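Local coordinates for protein succinate--CoA ligase subunit alpha (Campylobacter jejuni, PDB 6MEL) that is one subunit of a two-protein CoA ligase, and pairs a Rossmann-like CoA-binding domain with a CoA-ligase domain, at residues Asn225-Ala237 against Ile271-Ile284. Numbering follows the deposited sequence.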
ATOM      1  N   ASN A 225     -13.742 -12.242 -22.993  1.00 49.73           N
ATOM      2  CA  ASN A 225     -15.029 -11.547 -22.811  1.00 48.40           C
ATOM      3  C   ASN A 225     -15.081 -10.159 -23.447  1.00 47.97           C
ATOM      4  O   ASN A 225     -16.155  -9.622 -23.566  1.00 49.20           O
ATOM      5  CB  ASN A 225     -15.389 -11.406 -21.335  1.00 47.09           C
ATOM      6  CG  ASN A 225     -15.541 -12.749 -20.669  1.00 50.38           C
ATOM      7  OD1 ASN A 225     -16.600 -13.343 -20.741  1.00 56.30           O
ATOM      8  ND2 ASN A 225     -14.482 -13.263 -20.079  1.00 49.89           N
ATOM      9  N   ILE A 226     -13.938  -9.539 -23.736  1.00 45.72           N
ATOM     10  CA  ILE A 226     -13.913  -8.130 -24.092  1.00 45.51           C
ATOM     11  C   ILE A 226     -13.359  -8.025 -25.514  1.00 47.74           C
ATOM     12  O   ILE A 226     -12.169  -8.247 -25.730  1.00 47.99           O
ATOM     13  CB  ILE A 226     -13.045  -7.339 -23.087  1.00 43.50           C
ATOM     14  CG1 ILE A 226     -13.480  -7.584 -21.640  1.00 43.29           C
ATOM     15  CG2 ILE A 226     -13.035  -5.859 -23.411  1.00 44.23           C
ATOM     16  CD1 ILE A 226     -14.819  -6.975 -21.291  1.00 41.87           C
ATOM     17  N   SER A 227     -14.186  -7.593 -26.464  1.00 45.86           N
ATOM     18  CA  SER A 227     -13.719  -7.499 -27.850  1.00 49.24           C
ATOM     19  C   SER A 227     -13.260  -6.073 -28.198  1.00 48.36           C
ATOM     20  O   SER A 227     -12.562  -5.862 -29.176  1.00 49.62           O
ATOM     21  CB  SER A 227     -14.807  -7.998 -28.786  1.00 49.19           C
ATOM     22  OG  SER A 227     -15.927  -7.148 -28.686  1.00 49.50           O
ATOM     23  N   LYS A 228     -13.662  -5.071 -27.412  1.00 46.65           N
ATOM     24  CA  LYS A 228     -13.104  -3.731 -27.590  1.00 46.12           C
ATOM     25  C   LYS A 228     -11.621  -3.748 -27.250  1.00 45.60           C
ATOM     26  O   LYS A 228     -11.179  -4.486 -26.364  1.00 44.47           O
ATOM     27  CB  LYS A 228     -13.855  -2.694 -26.748  1.00 45.34           C
ATOM     28  CG  LYS A 228     -15.311  -2.584 -27.173  1.00 45.23           C
ATOM     29  CD  LYS A 228     -16.126  -1.506 -26.518  1.00 44.60           C
ATOM     30  CE  LYS A 228     -17.574  -1.561 -26.992  1.00 46.47           C
ATOM     31  NZ  LYS A 228     -18.448  -0.698 -26.148  1.00 47.22           N
ATOM     32  N   PRO A 229     -10.796  -2.983 -27.999  1.00 43.77           N
ATOM     33  CA  PRO A 229      -9.365  -2.905 -27.733  1.00 43.58           C
ATOM     34  C   PRO A 229      -9.056  -2.328 -26.347  1.00 41.58           C
ATOM     35  O   PRO A 229      -9.712  -1.371 -25.909  1.00 39.49           O
ATOM     36  CB  PRO A 229      -8.784  -1.953 -28.787  1.00 45.38           C
ATOM     37  CG  PRO A 229      -9.913  -1.684 -29.752  1.00 50.07           C
ATOM     38  CD  PRO A 229     -11.206  -2.172 -29.145  1.00 45.84           C
ATOM     39  N   VAL A 230      -8.013  -2.882 -25.728  1.00 39.48           N
ATOM     40  CA  VAL A 230      -7.548  -2.509 -24.434  1.00 40.11           C
ATOM     41  C   VAL A 230      -6.064  -2.145 -24.504  1.00 40.91           C
ATOM     42  O   VAL A 230      -5.247  -2.932 -25.039  1.00 41.40           O
ATOM     43  CB  VAL A 230      -7.766  -3.637 -23.425  1.00 41.31           C
ATOM     44  CG1 VAL A 230      -7.186  -3.254 -22.076  1.00 40.50           C
ATOM     45  CG2 VAL A 230      -9.239  -3.985 -23.314  1.00 42.44           C
ATOM     46  N   VAL A 231      -5.733  -0.968 -23.951  1.00 36.91           N
ATOM     47  CA  VAL A 231      -4.390  -0.504 -23.772  1.00 36.62           C
ATOM     48  C   VAL A 231      -4.093  -0.609 -22.283  1.00 38.94           C
ATOM     49  O   VAL A 231      -4.912  -0.153 -21.490  1.00 38.26           O
ATOM     50  CB  VAL A 231      -4.242   0.945 -24.248  1.00 40.04           C
ATOM     51  CG1 VAL A 231      -2.894   1.555 -23.856  1.00 39.88           C
ATOM     52  CG2 VAL A 231      -4.453   1.075 -25.745  1.00 39.87           C
ATOM     53  N   ALA A 232      -2.905  -1.111 -21.926  1.00 39.84           N
ATOM     54  CA  ALA A 232      -2.483  -1.246 -20.525  1.00 39.48           C
ATOM     55  C   ALA A 232      -1.127  -0.603 -20.310  1.00 38.90           C
ATOM     56  O   ALA A 232      -0.205  -0.728 -21.136  1.00 38.36           O
ATOM     57  CB  ALA A 232      -2.450  -2.672 -20.065  1.00 38.90           C
ATOM     58  N   PHE A 233      -1.035   0.116 -19.186  1.00 36.78           N
ATOM     59  CA  PHE A 233       0.232   0.546 -18.632  1.00 36.14           C
ATOM     60  C   PHE A 233       0.253   0.090 -17.167  1.00 35.50           C
ATOM     61  O   PHE A 233      -0.669   0.394 -16.429  1.00 34.92           O
ATOM     62  CB  PHE A 233       0.450   2.065 -18.714  1.00 36.02           C
ATOM     63  CG  PHE A 233       1.718   2.496 -18.001  1.00 36.13           C
ATOM     64  CD1 PHE A 233       2.964   2.276 -18.573  1.00 38.02           C
ATOM     65  CD2 PHE A 233       1.691   2.980 -16.713  1.00 35.65           C
ATOM     66  CE1 PHE A 233       4.135   2.590 -17.899  1.00 38.84           C
ATOM     67  CE2 PHE A 233       2.860   3.279 -16.029  1.00 36.86           C
ATOM     68  CZ  PHE A 233       4.081   3.073 -16.620  1.00 38.32           C
ATOM     69  N   ILE A 234       1.314  -0.610 -16.774  1.00 35.34           N
ATOM     70  CA  ILE A 234       1.480  -1.146 -15.459  1.00 34.01           C
ATOM     71  C   ILE A 234       2.686  -0.450 -14.848  1.00 36.48           C
ATOM     72  O   ILE A 234       3.782  -0.720 -15.241  1.00 36.50           O
ATOM     73  CB  ILE A 234       1.692  -2.680 -15.449  1.00 34.98           C
ATOM     74  CG1 ILE A 234       0.621  -3.435 -16.243  1.00 36.64           C
ATOM     75  CG2 ILE A 234       1.759  -3.181 -14.002  1.00 34.17           C
ATOM     76  CD1 ILE A 234      -0.820  -3.159 -15.799  1.00 39.63           C
ATOM     77  N   ALA A 235       2.455   0.401 -13.844  1.00 37.37           N
ATOM     78  CA  ALA A 235       3.555   1.137 -13.203  1.00 35.36           C
ATOM     79  C   ALA A 235       4.351   0.233 -12.253  1.00 37.47           C
ATOM     80  O   ALA A 235       3.799  -0.644 -11.594  1.00 36.58           O
ATOM     81  CB  ALA A 235       2.953   2.279 -12.440  1.00 36.17           C
ATOM     82  N   GLY A 236       5.652   0.495 -12.130  1.00 36.14           N
ATOM     83  CA  GLY A 236       6.478  -0.172 -11.108  1.00 38.56           C
ATOM     84  C   GLY A 236       7.481  -1.188 -11.650  1.00 37.99           C
ATOM     85  O   GLY A 236       8.005  -1.965 -10.883  1.00 39.93           O
ATOM     86  N   ALA A 237       7.764  -1.175 -12.953  1.00 38.90           N
ATOM     87  CA  ALA A 237       8.791  -2.056 -13.551  1.00 41.58           C
ATOM     88  C   ALA A 237      10.105  -1.943 -12.791  1.00 43.44           C
ATOM     89  O   ALA A 237      10.808  -2.881 -12.713  1.00 42.23           O
ATOM     90  CB  ALA A 237       9.050  -1.687 -15.013  1.00 42.73           C
ATOM     91  N   ILE A 271      -3.590  -7.964 -25.160  1.00 46.41           N
ATOM     92  CA  ILE A 271      -3.768  -6.555 -24.714  1.00 42.62           C
ATOM     93  C   ILE A 271      -2.633  -5.713 -25.325  1.00 41.96           C
ATOM     94  O   ILE A 271      -1.488  -6.183 -25.493  1.00 42.85           O
ATOM     95  CB  ILE A 271      -3.837  -6.462 -23.173  1.00 40.76           C
ATOM     96  CG1 ILE A 271      -5.157  -7.020 -22.623  1.00 39.64           C
ATOM     97  CG2 ILE A 271      -3.602  -5.032 -22.692  1.00 39.73           C
ATOM     98  CD1 ILE A 271      -5.368  -8.517 -22.821  1.00 41.57           C
ATOM     99  N   HIS A 272      -2.921  -4.453 -25.664  1.00 41.34           N
ATOM    100  CA  HIS A 272      -1.872  -3.550 -26.138  1.00 40.73           C
ATOM    101  C   HIS A 272      -1.113  -2.960 -24.943  1.00 40.98           C
ATOM    102  O   HIS A 272      -1.523  -1.966 -24.363  1.00 38.05           O
ATOM    103  CB  HIS A 272      -2.432  -2.405 -27.002  1.00 43.41           C
ATOM    104  CG  HIS A 272      -3.074  -2.794 -28.297  1.00 44.35           C
ATOM    105  ND1 HIS A 272      -4.249  -3.507 -28.360  1.00 46.82           N
ATOM    106  CD2 HIS A 272      -2.737  -2.517 -29.579  1.00 47.05           C
ATOM    107  CE1 HIS A 272      -4.612  -3.651 -29.636  1.00 50.01           C
ATOM    108  NE2 HIS A 272      -3.698  -3.064 -30.391  1.00 46.76           N
ATOM    109  N   VAL A 273       0.067  -3.505 -24.657  1.00 40.97           N
ATOM    110  CA  VAL A 273       0.822  -3.139 -23.503  1.00 41.91           C
ATOM    111  C   VAL A 273       1.814  -2.060 -23.915  1.00 44.16           C
ATOM    112  O   VAL A 273       2.508  -2.211 -24.879  1.00 43.60           O
ATOM    113  CB  VAL A 273       1.559  -4.336 -22.873  1.00 42.08           C
ATOM    114  CG1 VAL A 273       2.470  -3.876 -21.755  1.00 45.23           C
ATOM    115  CG2 VAL A 273       0.582  -5.369 -22.356  1.00 44.40           C
ATOM    116  N   VAL A 274       1.859  -0.974 -23.152  1.00 41.67           N
ATOM    117  CA  VAL A 274       2.760   0.158 -23.407  1.00 43.97           C
ATOM    118  C   VAL A 274       3.854   0.148 -22.347  1.00 43.77           C
ATOM    119  O   VAL A 274       3.521   0.083 -21.138  1.00 41.81           O
ATOM    120  CB  VAL A 274       1.914   1.450 -23.356  1.00 48.90           C
ATOM    121  CG1 VAL A 274       2.743   2.702 -23.293  1.00 51.82           C
ATOM    122  CG2 VAL A 274       0.984   1.507 -24.554  1.00 52.03           C
ATOM    123  N   ASP A 275       5.122   0.283 -22.768  1.00 40.93           N
ATOM    124  CA  ASP A 275       6.254   0.258 -21.862  1.00 44.41           C
ATOM    125  C   ASP A 275       6.474   1.641 -21.257  1.00 43.47           C
ATOM    126  O   ASP A 275       6.724   1.765 -20.060  1.00 41.24           O
ATOM    127  CB  ASP A 275       7.535  -0.239 -22.544  1.00 48.39           C
ATOM    128  CG  ASP A 275       7.458  -1.717 -22.903  1.00 52.28           C
ATOM    129  OD1 ASP A 275       6.890  -2.523 -22.103  1.00 52.13           O
ATOM    130  OD2 ASP A 275       7.903  -2.054 -23.995  1.00 59.65           O
ATOM    131  N   SER A 276       6.404   2.690 -22.080  1.00 39.96           N
ATOM    132  CA  SER A 276       6.689   4.035 -21.610  1.00 40.65           C
ATOM    133  C   SER A 276       5.378   4.701 -21.250  1.00 39.81           C
ATOM    134  O   SER A 276       4.476   4.742 -22.084  1.00 42.99           O
ATOM    135  CB  SER A 276       7.406   4.889 -22.636  1.00 42.29           C
ATOM    136  OG  SER A 276       7.297   6.273 -22.294  1.00 39.39           O
ATOM    137  N   PRO A 277       5.241   5.310 -20.058  1.00 40.57           N
ATOM    138  CA  PRO A 277       3.991   5.961 -19.706  1.00 38.97           C
ATOM    139  C   PRO A 277       3.688   7.212 -20.540  1.00 40.75           C
ATOM    140  O   PRO A 277       2.599   7.772 -20.443  1.00 41.30           O
ATOM    141  CB  PRO A 277       4.236   6.347 -18.245  1.00 40.16           C
ATOM    142  CG  PRO A 277       5.706   6.631 -18.212  1.00 38.86           C
ATOM    143  CD  PRO A 277       6.277   5.483 -19.019  1.00 40.60           C
ATOM    144  N   ALA A 278       4.673   7.668 -21.314  1.00 39.95           N
ATOM    145  CA  ALA A 278       4.488   8.847 -22.162  1.00 41.65           C
ATOM    146  C   ALA A 278       3.679   8.513 -23.404  1.00 43.27           C
ATOM    147  O   ALA A 278       3.205   9.438 -24.015  1.00 45.40           O
ATOM    148  CB  ALA A 278       5.814   9.429 -22.583  1.00 41.14           C
ATOM    149  N   LEU A 279       3.529   7.218 -23.733  1.00 42.96           N
ATOM    150  CA  LEU A 279       3.027   6.787 -25.049  1.00 40.92           C
ATOM    151  C   LEU A 279       1.638   6.117 -24.996  1.00 42.07           C
ATOM    152  O   LEU A 279       1.246   5.419 -25.940  1.00 41.56           O
ATOM    153  CB  LEU A 279       4.079   5.851 -25.637  1.00 40.64           C
ATOM    154  CG  LEU A 279       5.490   6.427 -25.750  1.00 43.45           C
ATOM    155  CD1 LEU A 279       6.379   5.470 -26.555  1.00 46.54           C
ATOM    156  CD2 LEU A 279       5.498   7.802 -26.414  1.00 45.24           C
ATOM    157  N   ILE A 280       0.853   6.381 -23.937  1.00 41.16           N
ATOM    158  CA  ILE A 280      -0.492   5.842 -23.821  1.00 41.50           C
ATOM    159  C   ILE A 280      -1.410   6.461 -24.889  1.00 41.11           C
ATOM    160  O   ILE A 280      -2.199   5.735 -25.527  1.00 41.29           O
ATOM    161  CB  ILE A 280      -1.042   6.042 -22.395  1.00 42.22           C
ATOM    162  CG1 ILE A 280      -0.195   5.281 -21.366  1.00 43.07           C
ATOM    163  CG2 ILE A 280      -2.510   5.642 -22.288  1.00 41.04           C
ATOM    164  CD1 ILE A 280      -0.480   5.701 -19.920  1.00 43.21           C
ATOM    165  N   GLY A 281      -1.378   7.793 -25.017  1.00 41.51           N
ATOM    166  CA  GLY A 281      -2.130   8.486 -26.066  1.00 43.66           C
ATOM    167  C   GLY A 281      -1.777   7.950 -27.460  1.00 42.95           C
ATOM    168  O   GLY A 281      -2.638   7.670 -28.269  1.00 42.48           O
ATOM    169  N   GLU A 282      -0.484   7.784 -27.718  1.00 42.00           N
ATOM    170  CA  GLU A 282      -0.039   7.304 -29.002  1.00 47.14           C
ATOM    171  C   GLU A 282      -0.610   5.912 -29.277  1.00 47.66           C
ATOM    172  O   GLU A 282      -0.929   5.609 -30.429  1.00 44.21           O
ATOM    173  CB  GLU A 282       1.477   7.267 -29.086  1.00 46.90           C
ATOM    174  CG  GLU A 282       2.101   8.643 -29.252  1.00 49.83           C
ATOM    175  CD  GLU A 282       3.588   8.562 -29.614  1.00 52.40           C
ATOM    176  OE1 GLU A 282       4.028   7.474 -30.032  1.00 56.63           O
ATOM    177  OE2 GLU A 282       4.311   9.548 -29.402  1.00 53.14           O
ATOM    178  N   GLU A 283      -0.730   5.065 -28.238  1.00 42.50           N
ATOM    179  CA  GLU A 283      -1.234   3.716 -28.461  1.00 41.83           C
ATOM    180  C   GLU A 283      -2.694   3.782 -28.904  1.00 41.73           C
ATOM    181  O   GLU A 283      -3.126   3.053 -29.810  1.00 43.37           O
ATOM    182  CB  GLU A 283      -1.087   2.825 -27.227  1.00 41.22           C
ATOM    183  CG  GLU A 283      -1.213   1.356 -27.524  1.00 43.16           C
ATOM    184  CD  GLU A 283      -0.059   0.758 -28.322  1.00 45.63           C
ATOM    185  OE1 GLU A 283       0.926   1.465 -28.561  1.00 44.05           O
ATOM    186  OE2 GLU A 283      -0.189  -0.385 -28.735  1.00 48.03           O
ATOM    187  N   ILE A 284      -3.463   4.655 -28.267  1.00 41.80           N
ATOM    188  CA  ILE A 284      -4.837   4.851 -28.664  1.00 41.41           C
ATOM    189  C   ILE A 284      -4.925   5.321 -30.139  1.00 44.74           C
ATOM    190  O   ILE A 284      -5.806   4.864 -30.881  1.00 43.46           O
ATOM    191  CB  ILE A 284      -5.537   5.809 -27.687  1.00 41.85           C
ATOM    192  CG1 ILE A 284      -5.881   5.114 -26.348  1.00 41.13           C
ATOM    193  CG2 ILE A 284      -6.759   6.438 -28.314  1.00 42.73           C
ATOM    194  CD1 ILE A 284      -6.894   4.007 -26.428  1.00 39.71           C
TER
HETATM  195  O   HOH W   1      -6.476  -4.772 -27.354  1.00 47.68           O
HETATM  196  O   HOH W   2       3.418  -1.170 -18.714  1.00 37.28           O
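Two parallel strands of a beta-alpha-beta unit, 230-235 and the short strand 272-273, outermost within this chain, pair at the margin of the second, seven-stranded mixed sheet of the chain, which then turns back as a helix over one face. Three backbone hydrogen bonds make the ladder: His-272 N to Val-230 O (2.8 Å), Ala-232 N to His-272 O (2.9 Å) and Val-274 N to Ala-232 O (2.9 Å). A water joins Val-230 N to His-272 ND1, in the plane of the imidazole; beyond the last rung another accepts from Ile-234 N and donates to Val-274 O, where the strands have begun to diverge.

On the face that carries Val-231, its CG1 meets Val-274 CG2 at 3.9 Å, and CG2 packs on the aliphatic CG of Glu-283 (3.7 Å) and on Ile-284 CD1. With CG anti to the backbone N (chi1 174°), the Phe-233 ring reaches the turn before the helix. Pro-277 CB lies over one ring face, 3.9 Å from the centroid in a CH-pi contact, and Asp-275 O approaches the ring edge in plane, 3.5 Å from CE1. On the opposite face from Val-231, Ala-232 CB touches Ile-271 CG2.

An ST turn, Ala-278 N to Ser-276 OG, shapes the approach to the helix, and Glu-283 sends its carboxylate to Lys-286. Strand 203-209 pairs with the other edge of 230-235; helix 259-268 packs through Leu-266 against Ala-232 and Val-273, while helix 156-167 sets Leu-157 against Phe-233 and Ala-161 against Ile-280.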